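Local coordinates for cucumber peeling cupredoxin (Cucumis sativus, PDB 1JER), which binds a copper ion in a cupredoxin-type (blue copper) site and probably acts as an electron carrier, at residues V8-G13 with A28-R33; G13-V16 with F22-Q25; D59-V64 with H95-Q100. One frame throughout, in Å; residues are numbered along the deposited sequence.

Contact 1. Residues V8-G13 with A28-R33; sequences VGDNTG and AGKTFR
Carboxylate oxygen OD1 of D10 is gripped from two quarters: by the ammonium group of K30 across this contact, and by the indole N-H of W26 from helix 22-28. In this phytocyanin version of the cupredoxin β-fold, the pair illustrates how two connecting segments can be joined at the surface of the fold by a loose ion pair. K30 NZ lies 3.5 Å from D10 OD1, a salt bridge whose hydrogen bond is weak. The contact is correspondingly small, burying 57 Å² in all, and only these two side chains touch. They reach for each other from opposite directions. On the lysine side the chain is bent at chi2 (-73°) and then runs almost straight through CD and CE, which carries the charge away from the backbone toward the loop. With W26 donating to the same oxygen, the carboxylate has a second anchor, and this may tend to stabilise its negative charge.

The loop that presents D10 is itself tightly folded. T12 N bonds back to G9 O at 3.0 Å, and the next amide, G13 N, does the same to D10 O at 3.2 Å, so two overlapping turns follow strand 5-7. The lysine stands between helix 22-28 and strand 32-33, where F32 pairs its backbone with V107 and meets H6 edge to face. The aliphatic part of the lysine adds little: its nearest carbon, K30 CE, stays 3.9 Å from D10 OD1.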
ATOM      1  N   VAL A   8       6.918  -3.289  10.113  1.00 15.76           N
ATOM      2  CA  VAL A   8       7.738  -4.499  10.147  1.00 15.60           C
ATOM      3  C   VAL A   8       8.993  -4.239  10.968  1.00 17.82           C
ATOM      4  O   VAL A   8       9.725  -3.285  10.705  1.00 17.04           O
ATOM      5  CB  VAL A   8       8.106  -4.919   8.718  1.00 15.04           C
ATOM      6  CG1 VAL A   8       9.100  -6.079   8.753  1.00 15.82           C
ATOM      7  CG2 VAL A   8       6.872  -5.331   7.930  1.00 14.91           C
ATOM      8  N   GLY A   9       9.207  -5.051  11.993  1.00 18.43           N
ATOM      9  CA  GLY A   9      10.363  -4.873  12.876  1.00 18.60           C
ATOM     10  C   GLY A   9      10.240  -3.725  13.843  1.00 16.30           C
ATOM     11  O   GLY A   9      11.250  -3.396  14.508  1.00 19.86           O
ATOM     12  N   ASP A  10       9.058  -3.128  13.964  1.00 16.49           N
ATOM     13  CA  ASP A  10       8.819  -1.988  14.836  1.00 16.80           C
ATOM     14  C   ASP A  10       9.899  -0.927  14.604  1.00 20.65           C
ATOM     15  O   ASP A  10      10.147  -0.566  13.422  1.00 20.38           O
ATOM     16  CB  ASP A  10       8.718  -2.408  16.291  1.00 20.50           C
ATOM     17  CG  ASP A  10       7.540  -3.391  16.508  1.00 28.63           C
ATOM     18  OD1 ASP A  10       6.548  -3.265  15.787  1.00 29.14           O
ATOM     19  OD2 ASP A  10       7.647  -4.193  17.429  1.00 37.03           O
ATOM     20  N   ASN A  11      10.558  -0.458  15.650  1.00 18.53           N
ATOM     21  CA  ASN A  11      11.526   0.679  15.474  1.00 19.31           C
ATOM     22  C   ASN A  11      12.734   0.257  14.650  1.00 18.67           C
ATOM     23  O   ASN A  11      13.449   1.145  14.123  1.00 23.23           O
ATOM     24  CB  ASN A  11      12.019   1.112  16.864  1.00 20.74           C
ATOM     25  CG  ASN A  11      11.002   1.866  17.685  1.00 26.57           C
ATOM     26  OD1 ASN A  11      11.117   1.886  18.932  1.00 42.14           O
ATOM     27  ND2 ASN A  11      10.050   2.511  17.066  1.00 21.80           N
ATOM     28  N   THR A  12      12.996  -1.018  14.537  1.00 16.99           N
ATOM     29  CA  THR A  12      14.177  -1.483  13.787  1.00 18.90           C
ATOM     30  C   THR A  12      13.993  -1.376  12.313  1.00 19.12           C
ATOM     31  O   THR A  12      14.924  -1.129  11.513  1.00 22.42           O
ATOM     32  CB  THR A  12      14.520  -2.922  14.181  1.00 20.14           C
ATOM     33  OG1 THR A  12      14.839  -2.949  15.569  1.00 21.67           O
ATOM     34  CG2 THR A  12      15.690  -3.443  13.374  1.00 22.19           C
ATOM     35  N   GLY A  13      12.716  -1.523  11.859  1.00 15.19           N
ATOM     36  CA  GLY A  13      12.536  -1.399  10.414  1.00 13.59           C
ATOM     37  C   GLY A  13      12.997  -2.651   9.702  1.00 16.68           C
ATOM     38  O   GLY A  13      13.151  -3.712  10.303  1.00 19.52           O
ATOM     39  N   ALA A  28       5.587 -13.356  15.330  1.00 16.82           N
ATOM     40  CA  ALA A  28       4.811 -14.198  16.297  1.00 18.54           C
ATOM     41  C   ALA A  28       4.201 -13.389  17.405  1.00 20.85           C
ATOM     42  O   ALA A  28       3.336 -13.898  18.169  1.00 20.90           O
ATOM     43  CB  ALA A  28       5.776 -15.257  16.854  1.00 21.71           C
ATOM     44  N   GLY A  29       4.563 -12.124  17.619  1.00 14.46           N
ATOM     45  CA  GLY A  29       3.933 -11.319  18.628  1.00 16.21           C
ATOM     46  C   GLY A  29       2.718 -10.562  18.150  1.00 16.91           C
ATOM     47  O   GLY A  29       2.149  -9.763  18.907  1.00 19.44           O
ATOM     48  N   LYS A  30       2.333 -10.701  16.882  1.00 17.48           N
ATOM     49  CA  LYS A  30       1.218  -9.900  16.325  1.00 17.74           C
ATOM     50  C   LYS A  30       0.114 -10.856  15.778  1.00 17.42           C
ATOM     51  O   LYS A  30       0.372 -12.010  15.534  1.00 17.14           O
ATOM     52  CB  LYS A  30       1.732  -9.203  15.025  1.00 19.52           C
ATOM     53  CG  LYS A  30       3.002  -8.401  15.260  1.00 27.81           C
ATOM     54  CD  LYS A  30       2.733  -7.148  16.014  1.00 28.94           C
ATOM     55  CE  LYS A  30       4.000  -6.262  16.105  1.00 34.69           C
ATOM     56  NZ  LYS A  30       3.558  -4.862  16.437  1.00 48.79           N
ATOM     57  N   THR A  31      -1.052 -10.241  15.517  1.00 15.90           N
ATOM     58  CA  THR A  31      -2.117 -11.003  14.790  1.00 14.55           C
ATOM     59  C   THR A  31      -2.411 -10.189  13.507  1.00 15.56           C
ATOM     60  O   THR A  31      -2.577  -8.955  13.632  1.00 17.25           O
ATOM     61  CB  THR A  31      -3.385 -11.064  15.637  1.00 17.05           C
ATOM     62  OG1 THR A  31      -3.135 -11.952  16.718  1.00 19.05           O
ATOM     63  CG2 THR A  31      -4.576 -11.617  14.860  1.00 20.53           C
ATOM     64  N   PHE A  32      -2.355 -10.814  12.357  1.00 15.68           N
ATOM     65  CA  PHE A  32      -2.524 -10.050  11.098  1.00 20.22           C
ATOM     66  C   PHE A  32      -3.890 -10.414  10.487  1.00 17.40           C
ATOM     67  O   PHE A  32      -4.132 -11.604  10.318  1.00 16.76           O
ATOM     68  CB  PHE A  32      -1.420 -10.533  10.109  1.00 18.05           C
ATOM     69  CG  PHE A  32      -0.026 -10.210  10.654  1.00 18.62           C
ATOM     70  CD1 PHE A  32       0.469  -8.920  10.581  1.00 19.10           C
ATOM     71  CD2 PHE A  32       0.731 -11.202  11.251  1.00 19.47           C
ATOM     72  CE1 PHE A  32       1.729  -8.633  11.096  1.00 19.91           C
ATOM     73  CE2 PHE A  32       1.991 -10.910  11.791  1.00 18.78           C
ATOM     74  CZ  PHE A  32       2.484  -9.619  11.711  1.00 17.57           C
ATOM     75  N   ARG A  33      -4.691  -9.420  10.171  1.00 18.21           N
ATOM     76  CA  ARG A  33      -6.041  -9.718   9.608  1.00 16.77           C
ATOM     77  C   ARG A  33      -6.179  -9.121   8.213  1.00 23.53           C
ATOM     78  O   ARG A  33      -5.569  -8.074   7.926  1.00 19.31           O
ATOM     79  CB  ARG A  33      -7.082  -9.029  10.502  1.00 17.92           C
ATOM     80  CG  ARG A  33      -7.097  -9.597  11.924  1.00 23.79           C
ATOM     81  CD  ARG A  33      -8.186  -8.885  12.747  1.00 27.34           C
ATOM     82  NE  ARG A  33      -8.197  -9.389  14.122  1.00 31.39           N
ATOM     83  CZ  ARG A  33      -8.794 -10.519  14.489  1.00 43.14           C
ATOM     84  NH1 ARG A  33      -9.213 -11.402  13.573  1.00 38.40           N
ATOM     85  NH2 ARG A  33      -9.030 -10.795  15.776  1.00 44.61           N
TER

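Contact 2. Residues G13-V16 with F22-Q25; sequences GWSV and FYSQ
The hydroxyl of Y23 reaches from the helix to the loop at G13-V16 and ties two neighbouring peptide groups together. It donates its proton to G13 O at 2.6 Å, lying in the carbonyl plane on a lone pair, and it accepts the N-H of S15 at 2.9 Å between S15 N and Y23 OH, along a nearly straight line. A water then donates to the same oxygen, with 3.2 Å between its O and Y23 OH. That water also bonds to S15 OG, so one tyrosine oxygen meets three partners in a mostly buried setting.

Side-chain conformation explains why the phenol arrives there. Y23 has its CG opposite the carbonyl carbon and beside the backbone N (chi1 -76°), which throws the ring off the helix toward the loop. W14 takes the other course: a chi1 of -173° sets its CG opposite the backbone N, and although its CB starts away from the helix, the side chain swings back so that the edge of its six-membered ring meets one face of the phenol. The two side chains cross at about a right angle in this edge-to-face pair, with centroids 5.2 Å apart and planes tilted by 59°. W14 CE3 makes the touch, 3.8 Å from Y23 CZ. F22 covers the opposite face, its CD2 over the ring centre, while G13 O and S15 O lie at the rim in the ring plane. Held by its faces and by its oxygen, the phenol is probably restrained from rotating.

The tryptophan extends the join further: its NE1 bonds to N48 O, its ring meets F40 of strand 37-40 edge to face, and its side chain touches the copper ligand Q100. Helix 22-28 is thereby packed against the loop that follows strand 5-7, beside the metal end of the barrel.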
ATOM      1  N   GLY A  13      12.716  -1.523  11.859  1.00 15.19           N
ATOM      2  CA  GLY A  13      12.536  -1.399  10.414  1.00 13.59           C
ATOM      3  C   GLY A  13      12.997  -2.651   9.702  1.00 16.68           C
ATOM      4  O   GLY A  13      13.151  -3.712  10.303  1.00 19.52           O
ATOM      5  N   TRP A  14      13.189  -2.528   8.390  1.00 15.32           N
ATOM      6  CA  TRP A  14      13.507  -3.678   7.537  1.00 14.41           C
ATOM      7  C   TRP A  14      15.011  -3.621   7.194  1.00 17.00           C
ATOM      8  O   TRP A  14      15.416  -2.712   6.475  1.00 19.37           O
ATOM      9  CB  TRP A  14      12.716  -3.475   6.240  1.00 16.31           C
ATOM     10  CG  TRP A  14      12.708  -4.573   5.236  1.00 13.03           C
ATOM     11  CD1 TRP A  14      12.942  -4.346   3.880  1.00 13.03           C
ATOM     12  CD2 TRP A  14      12.417  -5.960   5.352  1.00 14.08           C
ATOM     13  NE1 TRP A  14      12.838  -5.540   3.200  1.00 15.24           N
ATOM     14  CE2 TRP A  14      12.518  -6.544   4.062  1.00 13.83           C
ATOM     15  CE3 TRP A  14      12.105  -6.809   6.432  1.00 14.44           C
ATOM     16  CZ2 TRP A  14      12.310  -7.885   3.794  1.00 14.61           C
ATOM     17  CZ3 TRP A  14      11.895  -8.168   6.151  1.00 15.71           C
ATOM     18  CH2 TRP A  14      11.994  -8.704   4.867  1.00 16.13           C
ATOM     19  N   SER A  15      15.788  -4.514   7.773  1.00 15.84           N
ATOM     20  CA  SER A  15      17.251  -4.485   7.454  1.00 16.58           C
ATOM     21  C   SER A  15      17.787  -5.869   7.684  1.00 20.29           C
ATOM     22  O   SER A  15      17.019  -6.799   8.049  1.00 18.54           O
ATOM     23  CB  SER A  15      17.990  -3.430   8.247  1.00 18.18           C
ATOM     24  OG  SER A  15      17.921  -3.641   9.636  1.00 22.80           O
ATOM     25  N   VAL A  16      19.070  -6.095   7.472  1.00 17.61           N
ATOM     26  CA  VAL A  16      19.587  -7.439   7.788  1.00 15.80           C
ATOM     27  C   VAL A  16      19.817  -7.505   9.291  1.00 17.98           C
ATOM     28  O   VAL A  16      20.556  -6.714   9.868  1.00 18.15           O
ATOM     29  CB  VAL A  16      20.986  -7.593   7.086  1.00 17.28           C
ATOM     30  CG1 VAL A  16      21.560  -8.949   7.440  1.00 17.34           C
ATOM     31  CG2 VAL A  16      20.729  -7.486   5.577  1.00 16.25           C
ATOM     32  N   PHE A  22      15.159 -12.787  14.071  1.00 19.83           N
ATOM     33  CA  PHE A  22      14.528 -11.526  14.410  1.00 19.41           C
ATOM     34  C   PHE A  22      13.134 -11.340  13.871  1.00 16.81           C
ATOM     35  O   PHE A  22      12.199 -10.930  14.586  1.00 18.68           O
ATOM     36  CB  PHE A  22      15.449 -10.371  13.963  1.00 18.94           C
ATOM     37  CG  PHE A  22      14.892  -9.004  14.321  1.00 21.38           C
ATOM     38  CD1 PHE A  22      15.027  -8.486  15.586  1.00 27.67           C
ATOM     39  CD2 PHE A  22      14.224  -8.251  13.355  1.00 20.86           C
ATOM     40  CE1 PHE A  22      14.506  -7.247  15.926  1.00 27.92           C
ATOM     41  CE2 PHE A  22      13.703  -7.034  13.673  1.00 23.85           C
ATOM     42  CZ  PHE A  22      13.794  -6.532  14.977  1.00 26.99           C
ATOM     43  N   TYR A  23      12.912 -11.506  12.567  1.00 15.13           N
ATOM     44  CA  TYR A  23      11.574 -11.144  12.042  1.00 12.88           C
ATOM     45  C   TYR A  23      10.563 -12.218  12.359  1.00 17.37           C
ATOM     46  O   TYR A  23       9.365 -11.930  12.426  1.00 19.32           O
ATOM     47  CB  TYR A  23      11.679 -10.963  10.491  1.00 14.65           C
ATOM     48  CG  TYR A  23      12.350  -9.606  10.267  1.00 15.04           C
ATOM     49  CD1 TYR A  23      11.735  -8.447  10.611  1.00 13.78           C
ATOM     50  CD2 TYR A  23      13.656  -9.578   9.738  1.00 17.43           C
ATOM     51  CE1 TYR A  23      12.355  -7.204  10.412  1.00 19.31           C
ATOM     52  CE2 TYR A  23      14.274  -8.350   9.583  1.00 15.86           C
ATOM     53  CZ  TYR A  23      13.647  -7.193   9.895  1.00 19.63           C
ATOM     54  OH  TYR A  23      14.292  -5.966   9.768  1.00 19.19           O
ATOM     55  N   SER A  24      11.020 -13.460  12.589  1.00 15.58           N
ATOM     56  CA  SER A  24       9.954 -14.437  12.937  1.00 23.56           C
ATOM     57  C   SER A  24       9.547 -14.256  14.371  1.00 22.76           C
ATOM     58  O   SER A  24       8.389 -14.454  14.765  1.00 20.97           O
ATOM     59  CB  SER A  24      10.280 -15.826  12.508  1.00 32.73           C
ATOM     60  OG  SER A  24      11.403 -16.322  13.198  1.00 40.01           O
ATOM     61  N   GLN A  25      10.448 -13.736  15.242  1.00 19.24           N
ATOM     62  CA  GLN A  25       9.919 -13.427  16.591  1.00 20.79           C
ATOM     63  C   GLN A  25       8.999 -12.227  16.534  1.00 22.60           C
ATOM     64  O   GLN A  25       8.035 -12.102  17.302  1.00 21.74           O
ATOM     65  CB  GLN A  25      11.095 -13.152  17.550  1.00 30.49           C
ATOM     66  CG  GLN A  25      11.813 -14.452  17.941  1.00 42.78           C
ATOM     67  CD  GLN A  25      12.926 -14.251  18.938  1.00 50.03           C
ATOM     68  OE1 GLN A  25      13.626 -13.241  18.935  1.00 57.73           O
ATOM     69  NE2 GLN A  25      13.120 -15.242  19.808  1.00 56.10           N
TER
HETATM   70  O   HOH W   1      17.002  -6.082  11.556  1.00 31.97           O

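Contact 3. Residues D59-V64 with H95-Q100; sequences DACNFV and HCSNGQ. With CU (copper (II) ion), chain B.
Beside the blue copper site, a disulfide fastens the ligand loop to the end of helix 55-60. C61 SG and C96 SG are bonded at 2.0 Å, with a chi3 of -81° that makes the bridge left-handed. C61 is the first residue past the helix to leave helical backbone angles; its positive phi and two bonds back into the last turn make a Schellman motif, and its CB points to the other segment. C96 sets its sulfur opposite the backbone N (chi1 176°), facing C61.

The edge of the F63 ring meets the same cysteine: F63 CZ lies 3.7 Å from C96 CB, near the ring plane, and C96 SG lies 5.2 Å from the centroid of the F63 ring, again at the rim and not over a face. Within the loop, Q100 N and G99 N bond back to H95 O and C96 O, both at 2.9 Å, folding 95-100 into a compact turn with a metal ligand at each end. H95 ND1 binds the copper at 2.0 Å and Q100 OE1 binds it at 2.2 Å; H47 and C90 complete the set. Because C96 directly follows H95, the bridge tethers the backbone right next to a ligand. A glutamine carbonyl oxygen in the place where many cupredoxins have methionine is the hallmark of the stellacyanin type 1 site.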
ATOM      1  N   ASP A  59      12.117 -20.394   1.525  1.00 18.26           N
ATOM      2  CA  ASP A  59      13.100 -21.045   2.375  1.00 20.38           C
ATOM      3  C   ASP A  59      14.483 -21.051   1.723  1.00 22.86           C
ATOM      4  O   ASP A  59      15.526 -20.907   2.351  1.00 22.55           O
ATOM      5  CB  ASP A  59      12.708 -22.450   2.791  1.00 23.94           C
ATOM      6  CG  ASP A  59      11.613 -22.544   3.842  1.00 31.47           C
ATOM      7  OD1 ASP A  59      11.275 -21.538   4.486  1.00 30.90           O
ATOM      8  OD2 ASP A  59      11.067 -23.672   4.040  1.00 35.76           O
ATOM      9  N   ALA A  60      14.491 -21.257   0.413  1.00 20.73           N
ATOM     10  CA  ALA A  60      15.817 -21.383  -0.221  1.00 19.57           C
ATOM     11  C   ALA A  60      16.327 -20.004  -0.658  1.00 22.53           C
ATOM     12  O   ALA A  60      17.414 -20.010  -1.280  1.00 19.74           O
ATOM     13  CB  ALA A  60      15.590 -22.198  -1.530  1.00 17.68           C
ATOM     14  N   CYS A  61      15.589 -18.935  -0.462  1.00 17.07           N
ATOM     15  CA  CYS A  61      15.960 -17.625  -1.038  1.00 17.74           C
ATOM     16  C   CYS A  61      16.221 -17.775  -2.531  1.00 19.71           C
ATOM     17  O   CYS A  61      17.223 -17.277  -3.048  1.00 18.66           O
ATOM     18  CB  CYS A  61      17.122 -16.959  -0.345  1.00 14.40           C
ATOM     19  SG  CYS A  61      16.780 -16.612   1.430  1.00 19.02           S
ATOM     20  N   ASN A  62      15.329 -18.481  -3.215  1.00 17.15           N
ATOM     21  CA  ASN A  62      15.516 -18.720  -4.666  1.00 17.10           C
ATOM     22  C   ASN A  62      14.627 -17.765  -5.428  1.00 20.23           C
ATOM     23  O   ASN A  62      13.412 -17.775  -5.298  1.00 18.75           O
ATOM     24  CB  ASN A  62      15.108 -20.198  -4.937  1.00 18.59           C
ATOM     25  CG  ASN A  62      15.330 -20.512  -6.419  1.00 20.49           C
ATOM     26  OD1 ASN A  62      15.934 -21.556  -6.731  1.00 24.54           O
ATOM     27  ND2 ASN A  62      14.848 -19.662  -7.285  1.00 16.97           N
ATOM     28  N   PHE A  63      15.240 -16.818  -6.171  1.00 19.98           N
ATOM     29  CA  PHE A  63      14.409 -15.734  -6.722  1.00 19.81           C
ATOM     30  C   PHE A  63      14.180 -15.888  -8.206  1.00 22.29           C
ATOM     31  O   PHE A  63      13.961 -14.898  -8.895  1.00 23.67           O
ATOM     32  CB  PHE A  63      15.230 -14.400  -6.545  1.00 17.63           C
ATOM     33  CG  PHE A  63      15.614 -14.223  -5.084  1.00 17.33           C
ATOM     34  CD1 PHE A  63      14.706 -14.567  -4.090  1.00 17.06           C
ATOM     35  CD2 PHE A  63      16.853 -13.741  -4.727  1.00 18.02           C
ATOM     36  CE1 PHE A  63      15.070 -14.406  -2.759  1.00 19.38           C
ATOM     37  CE2 PHE A  63      17.200 -13.533  -3.402  1.00 20.07           C
ATOM     38  CZ  PHE A  63      16.303 -13.904  -2.408  1.00 20.18           C
ATOM     39  N   VAL A  64      14.315 -17.125  -8.673  1.00 24.72           N
ATOM     40  CA  VAL A  64      14.175 -17.321 -10.135  1.00 26.40           C
ATOM     41  C   VAL A  64      12.876 -16.812 -10.611  1.00 27.49           C
ATOM     42  O   VAL A  64      12.722 -16.266 -11.712  1.00 38.07           O
ATOM     43  CB  VAL A  64      14.546 -18.739 -10.514  1.00 31.07           C
ATOM     44  CG1 VAL A  64      13.391 -19.684 -10.551  1.00 39.11           C
ATOM     45  CG2 VAL A  64      15.530 -18.877 -11.614  1.00 35.13           C
ATOM     46  N   HIS A  95      21.127 -10.842   1.543  1.00 17.45           N
ATOM     47  CA  HIS A  95      20.282 -10.412   2.674  1.00 17.66           C
ATOM     48  C   HIS A  95      19.267 -11.472   3.068  1.00 21.06           C
ATOM     49  O   HIS A  95      19.020 -11.739   4.250  1.00 18.07           O
ATOM     50  CB  HIS A  95      19.585  -9.110   2.291  1.00 14.82           C
ATOM     51  CG  HIS A  95      20.544  -7.986   2.067  1.00 16.73           C
ATOM     52  ND1 HIS A  95      20.129  -6.708   1.870  1.00 16.64           N
ATOM     53  CD2 HIS A  95      21.898  -7.957   2.015  1.00 17.66           C
ATOM     54  CE1 HIS A  95      21.153  -5.891   1.701  1.00 20.12           C
ATOM     55  NE2 HIS A  95      22.257  -6.644   1.786  1.00 16.90           N
ATOM     56  N   CYS A  96      18.628 -12.101   2.070  1.00 17.63           N
ATOM     57  CA  CYS A  96      17.612 -13.119   2.468  1.00 16.86           C
ATOM     58  C   CYS A  96      18.287 -14.251   3.185  1.00 19.00           C
ATOM     59  O   CYS A  96      17.865 -14.723   4.243  1.00 19.31           O
ATOM     60  CB  CYS A  96      16.916 -13.568   1.183  1.00 16.10           C
ATOM     61  SG  CYS A  96      15.713 -14.898   1.359  1.00 18.62           S
ATOM     62  N   SER A  97      19.434 -14.750   2.660  1.00 18.54           N
ATOM     63  CA  SER A  97      20.073 -15.857   3.391  1.00 20.15           C
ATOM     64  C   SER A  97      20.517 -15.462   4.804  1.00 20.61           C
ATOM     65  O   SER A  97      20.747 -16.386   5.575  1.00 23.78           O
ATOM     66  CB  SER A  97      21.405 -16.242   2.662  1.00 20.92           C
ATOM     67  OG  SER A  97      21.062 -16.691   1.372  1.00 31.57           O
ATOM     68  N   ASN A  98      20.719 -14.197   5.065  1.00 18.62           N
ATOM     69  CA  ASN A  98      21.155 -13.667   6.334  1.00 20.68           C
ATOM     70  C   ASN A  98      19.999 -13.281   7.226  1.00 23.64           C
ATOM     71  O   ASN A  98      20.122 -12.694   8.294  1.00 22.54           O
ATOM     72  CB  ASN A  98      22.145 -12.511   6.121  1.00 23.63           C
ATOM     73  CG  ASN A  98      23.531 -13.116   5.786  1.00 31.62           C
ATOM     74  OD1 ASN A  98      24.136 -12.765   4.791  1.00 38.13           O
ATOM     75  ND2 ASN A  98      23.948 -14.060   6.616  1.00 34.39           N
ATOM     76  N   GLY A  99      18.768 -13.707   6.828  1.00 22.65           N
ATOM     77  CA  GLY A  99      17.635 -13.482   7.745  1.00 21.84           C
ATOM     78  C   GLY A  99      16.708 -12.363   7.412  1.00 20.40           C
ATOM     79  O   GLY A  99      15.761 -12.045   8.194  1.00 17.49           O
ATOM     80  N   GLN A 100      16.914 -11.652   6.306  1.00 16.18           N
ATOM     81  CA  GLN A 100      15.994 -10.555   5.984  1.00 17.89           C
ATOM     82  C   GLN A 100      14.845 -11.153   5.148  1.00 20.51           C
ATOM     83  O   GLN A 100      14.788 -11.022   3.936  1.00 17.38           O
ATOM     84  CB  GLN A 100      16.628  -9.409   5.224  1.00 14.21           C
ATOM     85  CG  GLN A 100      15.757  -8.186   5.105  1.00 13.87           C
ATOM     86  CD  GLN A 100      16.440  -7.002   4.448  1.00 17.95           C
ATOM     87  OE1 GLN A 100      17.472  -7.156   3.782  1.00 18.70           O
ATOM     88  NE2 GLN A 100      15.908  -5.814   4.655  1.00 19.42           N
TER
HETATM   89 CU    CU B 138      18.181  -6.100   1.975  1.00 17.32          CU

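The three contacts differ in burial and in chemistry. Contact 1 is a solvent-side ion pair; contact 2 is buried, combining aromatic packing with a shared hydroxyl; contact 3, partly buried, is joined by a disulfide, and its loop 95-100 also supplies two copper ligands. Contacts 1 and 2 share G13 and leave from the same loop, contact 2 using the start of helix 22-28 and contact 1 the segment that follows it, with V8 CG1 packing on both Y23 and W14. Contact 2 in turn touches contact 3, where W14 CD1 and S15 CA lie against Q100 NE2 and V16 against H95. Contacts 1 and 3, their centres about 20 Å apart, do not touch.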